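Ubiquitin-conjugating enzyme E2-21 kDa (Pichia angusta, PDB 5NL8) probably transfers ubiquitin through a cysteine thioester as an E2 conjugating enzyme, serving PEX5 ubiquitination and peroxisome biogenesis. Local coordinates at residues G32-L36 / S47-R51; W63-I67 / K79-V83; F82-E87 / C105-P109; H110-N114 / P149-L155. All coordinates share one frame; numbering follows the deposited sequence.

Contact 1 (G32-L36 / S47-R51)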
# COMPACT_ATOMS: atom_id res chain seq x y z
N GLY A 32 3.81 -10.01 0.46
CA GLY A 32 3.47 -8.89 1.32
C GLY A 32 1.99 -8.56 1.38
O GLY A 32 1.57 -7.71 2.17
N ILE A 33 1.20 -9.21 0.53
CA ILE A 33 -0.24 -9.03 0.56
C ILE A 33 -0.83 -9.68 1.80
O ILE A 33 -0.65 -10.88 2.03
CB ILE A 33 -0.91 -9.63 -0.69
CG1 ILE A 33 -0.35 -8.99 -1.95
CG2 ILE A 33 -2.42 -9.46 -0.62
CD1 ILE A 33 -0.92 -9.58 -3.23
N VAL A 34 -1.54 -8.89 2.60
CA VAL A 34 -2.13 -9.40 3.83
C VAL A 34 -3.65 -9.52 3.72
O VAL A 34 -4.23 -10.51 4.18
CB VAL A 34 -1.78 -8.51 5.03
CG1 VAL A 34 -2.45 -9.03 6.30
CG2 VAL A 34 -0.27 -8.46 5.21
N ASP A 35 -4.30 -8.54 3.10
CA ASP A 35 -5.75 -8.62 2.94
C ASP A 35 -6.24 -7.84 1.72
O ASP A 35 -5.53 -6.97 1.20
CB ASP A 35 -6.45 -8.11 4.21
CG ASP A 35 -7.90 -8.58 4.30
OD1 ASP A 35 -8.29 -9.49 3.54
OD2 ASP A 35 -8.65 -8.03 5.13
N LEU A 36 -7.45 -8.17 1.27
CA LEU A 36 -8.08 -7.51 0.13
C LEU A 36 -9.59 -7.75 0.13
O LEU A 36 -10.04 -8.88 0.28
CB LEU A 36 -7.48 -8.01 -1.18
CG LEU A 36 -8.14 -7.55 -2.49
CD1 LEU A 36 -7.88 -6.06 -2.73
CD2 LEU A 36 -7.65 -8.37 -3.67
N SER A 47 -10.36 -2.11 -0.77
CA SER A 47 -9.52 -1.90 0.39
C SER A 47 -8.52 -3.04 0.50
O SER A 47 -8.89 -4.21 0.40
CB SER A 47 -10.36 -1.80 1.66
OG SER A 47 -9.54 -1.77 2.81
N ALA A 48 -7.25 -2.71 0.71
CA ALA A 48 -6.22 -3.74 0.87
C ALA A 48 -5.34 -3.49 2.08
O ALA A 48 -5.30 -2.39 2.62
CB ALA A 48 -5.36 -3.84 -0.39
N VAL A 49 -4.65 -4.54 2.52
CA VAL A 49 -3.68 -4.42 3.60
C VAL A 49 -2.38 -5.10 3.19
O VAL A 49 -2.40 -6.28 2.80
CB VAL A 49 -4.19 -5.05 4.92
CG1 VAL A 49 -3.10 -5.03 5.98
CG2 VAL A 49 -5.44 -4.33 5.42
N ILE A 50 -1.27 -4.36 3.26
CA ILE A 50 0.04 -4.90 2.88
C ILE A 50 1.09 -4.76 3.99
O ILE A 50 1.01 -3.86 4.82
CB ILE A 50 0.60 -4.23 1.61
CG1 ILE A 50 0.84 -2.73 1.83
CG2 ILE A 50 -0.31 -4.48 0.42
CD1 ILE A 50 1.56 -2.04 0.68
N ARG A 51 2.07 -5.66 3.97
CA ARG A 51 3.17 -5.64 4.93
C ARG A 51 4.43 -5.09 4.29
O ARG A 51 4.74 -5.39 3.13
CB ARG A 51 3.42 -7.05 5.48
CG ARG A 51 4.63 -7.17 6.40
CD ARG A 51 4.81 -8.60 6.95
NE ARG A 51 3.75 -8.98 7.88
CZ ARG A 51 2.80 -9.87 7.63
NH1 ARG A 51 2.77 -10.49 6.46
NH2 ARG A 51 1.89 -10.15 8.55
O HOH W 1 -8.61 -4.76 4.07
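V49 O accepts two backbone bonds from V34 and D35 on the opposite strand. V34 N lies 2.8 Å from V49 O. D35 N lies 3.0 Å from V49 O, in the carbonyl plane and on a lone pair. V49 N answers with a 2.9 Å bond to D35 O. Two residues thus face one, which makes a classic beta bulge in the hairpin of strands 33-38 and 45-51. The antiparallel register slips by one between the pairs I33-I50 and D35-V49. Before the bulge, R51 N binds G32 O at 2.8 Å. The slip also turns the V34 side chain to the partner strand, where its CB meets V49 CG1 at 3.8 Å. V34 CG1 is anti to the backbone N (chi1 178°), and this puts CG2 over one face of the R51 guanidinium, 3.9 Å from NH1. D35 CB rests on V49 CB, while D35 OD1 weakly accepts from L36 N. On the other face of the sheet, L36 CD1 meets A48 CB at 4.1 Å. I33, A48 and I50 lean on helix 135-147, and L36 packs on Y14 and V17 of helix 6-21.

Contact 2 (W63-I67 / K79-V83)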
# COMPACT_ATOMS: atom_id res chain seq x y z
N TRP A 63 0.26 -1.51 6.34
CA TRP A 63 -0.38 -0.32 5.80
C TRP A 63 -1.67 -0.66 5.05
O TRP A 63 -1.80 -1.74 4.46
CB TRP A 63 0.56 0.45 4.87
CG TRP A 63 1.55 1.28 5.60
CD1 TRP A 63 1.41 2.59 5.97
CD2 TRP A 63 2.86 0.88 6.03
NE1 TRP A 63 2.54 3.02 6.62
CE2 TRP A 63 3.45 1.99 6.66
CE3 TRP A 63 3.58 -0.31 5.94
CZ2 TRP A 63 4.73 1.95 7.21
CZ3 TRP A 63 4.86 -0.36 6.49
CH2 TRP A 63 5.42 0.77 7.11
N LYS A 64 -2.61 0.28 5.07
CA LYS A 64 -3.88 0.12 4.38
C LYS A 64 -3.85 0.89 3.06
O LYS A 64 -3.23 1.94 2.95
CB LYS A 64 -5.03 0.61 5.25
CG LYS A 64 -6.28 -0.25 5.21
CD LYS A 64 -6.86 -0.43 6.61
CE LYS A 64 -8.09 -1.33 6.61
NZ LYS A 64 -9.23 -0.73 5.86
N LEU A 65 -4.54 0.34 2.06
CA LEU A 65 -4.57 0.93 0.73
C LEU A 65 -6.00 1.04 0.24
O LEU A 65 -6.85 0.21 0.58
CB LEU A 65 -3.76 0.09 -0.26
CG LEU A 65 -2.27 -0.15 -0.03
CD1 LEU A 65 -1.78 -1.16 -1.05
CD2 LEU A 65 -1.49 1.14 -0.15
N GLU A 66 -6.25 2.07 -0.56
CA GLU A 66 -7.51 2.21 -1.27
C GLU A 66 -7.25 2.21 -2.77
O GLU A 66 -6.33 2.88 -3.26
CB GLU A 66 -8.24 3.48 -0.84
CG GLU A 66 -9.53 3.73 -1.59
CD GLU A 66 -10.28 4.93 -1.07
OE1 GLU A 66 -10.24 5.18 0.15
OE2 GLU A 66 -10.91 5.64 -1.89
N ILE A 67 -8.07 1.45 -3.50
CA ILE A 67 -7.87 1.22 -4.92
C ILE A 67 -9.13 1.56 -5.72
O ILE A 67 -10.19 1.01 -5.48
CB ILE A 67 -7.49 -0.24 -5.20
CG1 ILE A 67 -6.26 -0.64 -4.39
CG2 ILE A 67 -7.24 -0.45 -6.69
CD1 ILE A 67 -6.29 -2.08 -3.91
N LYS A 79 -6.01 3.28 -9.90
CA LYS A 79 -5.42 4.37 -9.13
C LYS A 79 -5.36 3.94 -7.67
O LYS A 79 -6.34 3.46 -7.12
CB LYS A 79 -6.22 5.66 -9.28
CG LYS A 79 -6.09 6.32 -10.65
CD LYS A 79 -6.88 7.61 -10.72
CE LYS A 79 -6.94 8.15 -12.15
NZ LYS A 79 -8.02 9.16 -12.32
N ILE A 80 -4.20 4.08 -7.05
CA ILE A 80 -4.01 3.54 -5.72
C ILE A 80 -3.43 4.58 -4.77
O ILE A 80 -2.56 5.36 -5.15
CB ILE A 80 -3.10 2.29 -5.77
CG1 ILE A 80 -3.72 1.24 -6.69
CG2 ILE A 80 -2.87 1.72 -4.38
CD1 ILE A 80 -2.96 -0.05 -6.81
N LYS A 81 -3.94 4.60 -3.54
CA LYS A 81 -3.40 5.50 -2.53
C LYS A 81 -3.28 4.83 -1.17
O LYS A 81 -4.02 3.90 -0.86
CB LYS A 81 -4.28 6.76 -2.41
CG LYS A 81 -5.63 6.52 -1.72
CD LYS A 81 -6.38 7.83 -1.48
CE LYS A 81 -7.66 7.59 -0.69
NZ LYS A 81 -8.44 8.84 -0.49
N PHE A 82 -2.33 5.30 -0.36
CA PHE A 82 -2.25 4.88 1.04
C PHE A 82 -3.31 5.58 1.87
O PHE A 82 -3.64 6.75 1.63
CB PHE A 82 -0.86 5.18 1.61
CG PHE A 82 0.20 4.22 1.17
CD1 PHE A 82 0.89 4.42 -0.02
CD2 PHE A 82 0.51 3.11 1.93
CE1 PHE A 82 1.87 3.53 -0.43
CE2 PHE A 82 1.48 2.21 1.52
CZ PHE A 82 2.16 2.43 0.34
N VAL A 83 -3.85 4.87 2.86
CA VAL A 83 -4.79 5.46 3.80
C VAL A 83 -4.04 6.25 4.87
O VAL A 83 -3.36 5.67 5.72
CB VAL A 83 -5.67 4.39 4.47
CG1 VAL A 83 -6.57 5.03 5.53
CG2 VAL A 83 -6.50 3.65 3.43
O HOH W 2 -2.18 3.06 6.18
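Strands 63-67 and 79-82 run antiparallel at 152°, and E66 and K81 form the hydrogen-bonded pair between them. E66 N reaches K81 O at 2.9 Å, and K81 N reaches E66 O at 3.0 Å. V83 N also bonds to K64 O. A water bridges K64 N and V83 O just past the end of strand 79-82. The F82 ring meets both W63 and L65. With F82 CG anti to the carbonyl carbon (chi1 -76°), L65 CD2 sits over one face, 3.6 Å from the centroid of the F82 ring. F82 also turns an edge to the face of the W63 five-membered ring in an offset T-shaped pair, planes at 89°. Further along this side of the sheet, I67 CG1 and I80 CG1 lie 3.9 Å apart. On the other side, E66 and K81 run side by side in extended form. K81 CE is 3.6 Å from E66 OE1, but K81 NZ stays beyond salt-bridge range. E66 OE2 instead has a salt bridge with R45. L65, I67, I80 and F82 pack on helix 135-147. Strand 79-82 is the last of the four-stranded sheet, and strand 45-51 flanks 62-68 on its other side.

Contact 3 (F82-E87 / C105-P109)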
# COMPACT_ATOMS: atom_id res chain seq x y z
N PHE A 82 -2.33 5.30 -0.36
CA PHE A 82 -2.25 4.88 1.04
C PHE A 82 -3.31 5.58 1.87
O PHE A 82 -3.64 6.75 1.63
CB PHE A 82 -0.86 5.18 1.61
CG PHE A 82 0.20 4.22 1.17
CD1 PHE A 82 0.89 4.42 -0.02
CD2 PHE A 82 0.51 3.11 1.93
CE1 PHE A 82 1.87 3.53 -0.43
CE2 PHE A 82 1.48 2.21 1.52
CZ PHE A 82 2.16 2.43 0.34
N VAL A 83 -3.85 4.87 2.86
CA VAL A 83 -4.79 5.46 3.80
C VAL A 83 -4.04 6.25 4.87
O VAL A 83 -3.36 5.67 5.72
CB VAL A 83 -5.67 4.39 4.47
CG1 VAL A 83 -6.57 5.03 5.53
CG2 VAL A 83 -6.50 3.65 3.43
N VAL A 84 -4.16 7.57 4.81
CA VAL A 84 -3.47 8.48 5.71
C VAL A 84 -4.47 9.30 6.53
O VAL A 84 -5.36 9.93 5.97
CB VAL A 84 -2.54 9.44 4.94
CG1 VAL A 84 -1.92 10.47 5.86
CG2 VAL A 84 -1.45 8.64 4.20
N PHE A 85 -4.33 9.27 7.86
CA PHE A 85 -5.22 10.03 8.74
C PHE A 85 -4.50 11.24 9.34
O PHE A 85 -3.27 11.29 9.36
CB PHE A 85 -5.76 9.15 9.87
CG PHE A 85 -6.70 8.06 9.41
CD1 PHE A 85 -7.43 8.20 8.24
CD2 PHE A 85 -6.83 6.89 10.14
CE1 PHE A 85 -8.30 7.20 7.82
CE2 PHE A 85 -7.69 5.89 9.73
CZ PHE A 85 -8.42 6.04 8.57
N GLY A 86 -5.27 12.20 9.83
CA GLY A 86 -4.70 13.32 10.56
C GLY A 86 -4.27 12.89 11.95
O GLY A 86 -4.82 11.93 12.50
N GLU A 87 -3.29 13.59 12.51
CA GLU A 87 -2.75 13.31 13.84
C GLU A 87 -3.83 13.21 14.93
O GLU A 87 -3.79 12.32 15.80
CB GLU A 87 -1.74 14.40 14.21
CG GLU A 87 -2.25 15.81 13.89
CD GLU A 87 -1.31 16.90 14.36
OE1 GLU A 87 -0.08 16.74 14.18
OE2 GLU A 87 -1.80 17.91 14.90
N CYS A 105 -0.16 1.26 10.60
CA CYS A 105 0.41 2.60 10.61
C CYS A 105 -0.35 3.51 9.64
O CYS A 105 -0.58 3.14 8.49
CB CYS A 105 1.89 2.57 10.25
SG CYS A 105 2.67 4.20 10.21
N TYR A 106 -0.72 4.70 10.10
CA TYR A 106 -1.56 5.58 9.28
C TYR A 106 -0.84 6.83 8.79
O TYR A 106 -1.48 7.86 8.54
CB TYR A 106 -2.81 5.97 10.06
CG TYR A 106 -3.78 4.83 10.23
CD1 TYR A 106 -4.54 4.38 9.16
CD2 TYR A 106 -3.94 4.20 11.46
CE1 TYR A 106 -5.42 3.33 9.30
CE2 TYR A 106 -4.82 3.15 11.61
CZ TYR A 106 -5.57 2.72 10.53
OH TYR A 106 -6.45 1.68 10.66
N LYS A 107 0.48 6.75 8.66
CA LYS A 107 1.27 7.76 7.97
C LYS A 107 2.26 7.05 7.06
O LYS A 107 2.87 6.06 7.47
CB LYS A 107 2.00 8.67 8.97
CG LYS A 107 1.11 9.55 9.83
CD LYS A 107 0.56 10.75 9.06
CE LYS A 107 -0.14 11.73 10.00
NZ LYS A 107 -0.77 12.87 9.27
N MET A 108 2.42 7.52 5.82
CA MET A 108 3.35 6.89 4.90
C MET A 108 4.38 7.88 4.36
O MET A 108 4.11 8.61 3.40
CB MET A 108 2.60 6.22 3.74
CG MET A 108 3.49 5.75 2.58
SD MET A 108 4.95 4.81 3.07
CE MET A 108 4.19 3.27 3.57
N PRO A 109 5.56 7.93 4.99
CA PRO A 109 6.68 8.75 4.51
C PRO A 109 7.50 8.01 3.46
O PRO A 109 8.22 7.06 3.77
CB PRO A 109 7.49 9.01 5.78
CG PRO A 109 7.24 7.81 6.62
CD PRO A 109 5.86 7.30 6.29
O HOH W 2 -2.18 3.06 6.18
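K107 NZ donates to F85 O at 3.0 Å, approaching only slightly tilted from the carbonyl plane. The lysine chain leaves its backbone pointing away from the loop 82-87, and a bend at chi2 (-76°) brings the amine back. On the way its CD brushes V84 CG1. Next to this bond, F85 N reaches Y106 O, a longer contact of 3.3 Å. The two bonds tie both ends of the F85 backbone to the 105-109 segment. The F85 ring lies over the Y106 ring in an offset stack. The ring centroids of F85 and Y106 are 4.6 Å apart and the planes meet at 21°. F85 CE2 sits above the rim of the Y106 ring, 3.4 Å from Y106 CE1. K89 adds a cation-pi contact to F85. A water donates to both V83 O and C105 O and so bridges two acceptors that cannot bond each other directly. Further in, M108 covers the face of F82 opposite L65. M108 CG stands over the ring centre, 3.8 Å from the F82 centroid. Bends at chi2 and chi3 fold the methionine along the ring, so that CE comes to 3.6 Å from F82 CE2. M108 SD stays farther above the same face. In this UBC fold the Met-aromatic contact joins the end of the main sheet to the loop that leads into the His-Pro-Asn motif.

Contact 4 (H110-N114 / P149-L155)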
# COMPACT_ATOMS: atom_id res chain seq x y z
N HIS A 110 7.40 8.47 2.22
CA HIS A 110 8.04 7.78 1.11
C HIS A 110 8.21 8.75 -0.05
O HIS A 110 7.33 9.58 -0.30
CB HIS A 110 7.19 6.57 0.68
CG HIS A 110 7.84 5.71 -0.36
ND1 HIS A 110 7.88 6.06 -1.70
CD2 HIS A 110 8.46 4.51 -0.27
CE1 HIS A 110 8.50 5.12 -2.38
NE2 HIS A 110 8.86 4.17 -1.54
N PRO A 111 9.36 8.67 -0.74
CA PRO A 111 9.68 9.54 -1.88
C PRO A 111 8.58 9.64 -2.94
O PRO A 111 8.42 10.71 -3.53
CB PRO A 111 10.93 8.88 -2.45
CG PRO A 111 11.61 8.31 -1.25
CD PRO A 111 10.50 7.83 -0.35
N ASN A 112 7.83 8.56 -3.17
CA ASN A 112 6.82 8.55 -4.23
C ASN A 112 5.38 8.63 -3.71
O ASN A 112 4.44 8.25 -4.41
CB ASN A 112 6.98 7.30 -5.09
CG ASN A 112 8.38 7.16 -5.68
OD1 ASN A 112 9.15 6.29 -5.28
ND2 ASN A 112 8.70 8.01 -6.65
N VAL A 113 5.21 9.13 -2.49
CA VAL A 113 3.88 9.24 -1.89
C VAL A 113 3.61 10.63 -1.32
O VAL A 113 4.44 11.20 -0.61
CB VAL A 113 3.71 8.19 -0.75
CG1 VAL A 113 2.38 8.39 -0.03
CG2 VAL A 113 3.82 6.78 -1.29
N ASN A 114 2.44 11.18 -1.66
CA ASN A 114 1.97 12.43 -1.07
C ASN A 114 1.68 12.24 0.42
O ASN A 114 0.76 11.50 0.78
CB ASN A 114 0.72 12.93 -1.80
CG ASN A 114 0.29 14.33 -1.38
OD1 ASN A 114 0.16 14.63 -0.19
ND2 ASN A 114 0.05 15.19 -2.36
N PRO A 149 12.36 2.80 -4.13
CA PRO A 149 11.85 4.11 -4.54
C PRO A 149 12.56 4.63 -5.78
O PRO A 149 13.71 4.27 -6.01
CB PRO A 149 12.13 5.01 -3.33
CG PRO A 149 12.45 4.07 -2.20
CD PRO A 149 13.06 2.87 -2.83
N GLU A 150 11.88 5.45 -6.57
CA GLU A 150 12.53 6.13 -7.68
C GLU A 150 12.49 7.64 -7.48
O GLU A 150 11.44 8.27 -7.59
CB GLU A 150 11.87 5.76 -9.02
CG GLU A 150 10.36 5.69 -8.99
CD GLU A 150 9.85 4.27 -9.17
OE1 GLU A 150 9.00 4.05 -10.06
OE2 GLU A 150 10.30 3.38 -8.41
N PRO A 151 13.66 8.23 -7.17
CA PRO A 151 13.79 9.68 -6.95
C PRO A 151 13.53 10.50 -8.22
O PRO A 151 13.63 11.72 -8.17
CB PRO A 151 15.24 9.84 -6.48
CG PRO A 151 15.94 8.63 -7.01
CD PRO A 151 14.94 7.53 -6.96
N LEU A 152 13.20 9.83 -9.32
CA LEU A 152 12.85 10.52 -10.56
C LEU A 152 11.49 11.21 -10.46
O LEU A 152 11.32 12.33 -10.96
CB LEU A 152 12.83 9.53 -11.73
CG LEU A 152 14.18 9.13 -12.34
CD1 LEU A 152 14.00 8.61 -13.76
CD2 LEU A 152 15.16 10.29 -12.32
N SER A 153 10.53 10.57 -9.81
CA SER A 153 9.17 11.11 -9.70
C SER A 153 8.71 11.27 -8.25
O SER A 153 7.88 10.49 -7.77
CB SER A 153 8.19 10.22 -10.47
OG SER A 153 8.52 8.85 -10.32
N PRO A 154 9.22 12.29 -7.55
CA PRO A 154 8.97 12.49 -6.12
C PRO A 154 7.68 13.24 -5.79
O PRO A 154 7.32 14.19 -6.49
CB PRO A 154 10.18 13.31 -5.67
CG PRO A 154 10.49 14.15 -6.87
CD PRO A 154 10.15 13.31 -8.08
N LEU A 155 7.00 12.81 -4.74
CA LEU A 155 5.86 13.54 -4.19
C LEU A 155 6.20 13.99 -2.77
O LEU A 155 5.48 14.80 -2.18
CB LEU A 155 4.59 12.68 -4.19
CG LEU A 155 4.08 12.21 -5.55
CD1 LEU A 155 2.76 11.47 -5.40
CD2 LEU A 155 3.94 13.38 -6.50
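H110, P111 and N112 form the His-Pro-Asn motif of ubiquitin-conjugating enzymes, and the N112 side chain makes three of the four hydrogen bonds to the 149-155 loop. The N112 amide is gripped at both ends. OD1 accepts from E150 N at 3.1 Å, in the carbonyl plane and on a lone pair. ND2 donates to E150 O at 2.9 Å and to S153 O, 2.8 Å from ND2. Both acceptors lie close to the amide plane, which fixes the rotation of the group. With CG anti to the carbonyl carbon (chi1 -56°), the amide swings to the loop although CB starts out away from it. The backbone of N112 is hydrogen-bonded to C121, the predicted thioester cysteine. The side chain of S153 lies about 4 Å from that of C121. The bonds of N112 to the 149-155 loop are consistent with a part in shaping this site, as in other E2 enzymes. A type I turn runs from H110 to V113. Within it, N112 N binds H110 ND1 at 2.9 Å. P111 CD covers one face of the imidazole, and H110 NE2 is hydrogen-bonded to L145 O. P149 CG approaches the H110 ring obliquely, 3.7 Å from NE2. P149 CB meets P111 CG. L155 N bonds to P111 O at 2.8 Å. L155 CB then packs against the backbone at N114 N, 3.6 Å away.

How the contacts relate
Contacts 1 and 2 are two hairpins of the same antiparallel sheet. They follow one another in the chain, their centres are about 10 Å apart, and backbone bonds between strands 45-51 and 62-68 join them. Contact 3 begins where contact 2 ends: both use F82 and V83, share one water, and are linked by a hydrogen bond from W63 NE1 to K107 O. Contact 4 continues the chain from contact 3, with centres about 16 Å apart. V113 touches F82 and M108 there. Contact 1 lies farthest from contact 4, at about 21 Å between centres. The series therefore runs from the sheet core, packed on helix 135-147, to the loops beside the predicted active-site cysteine C121.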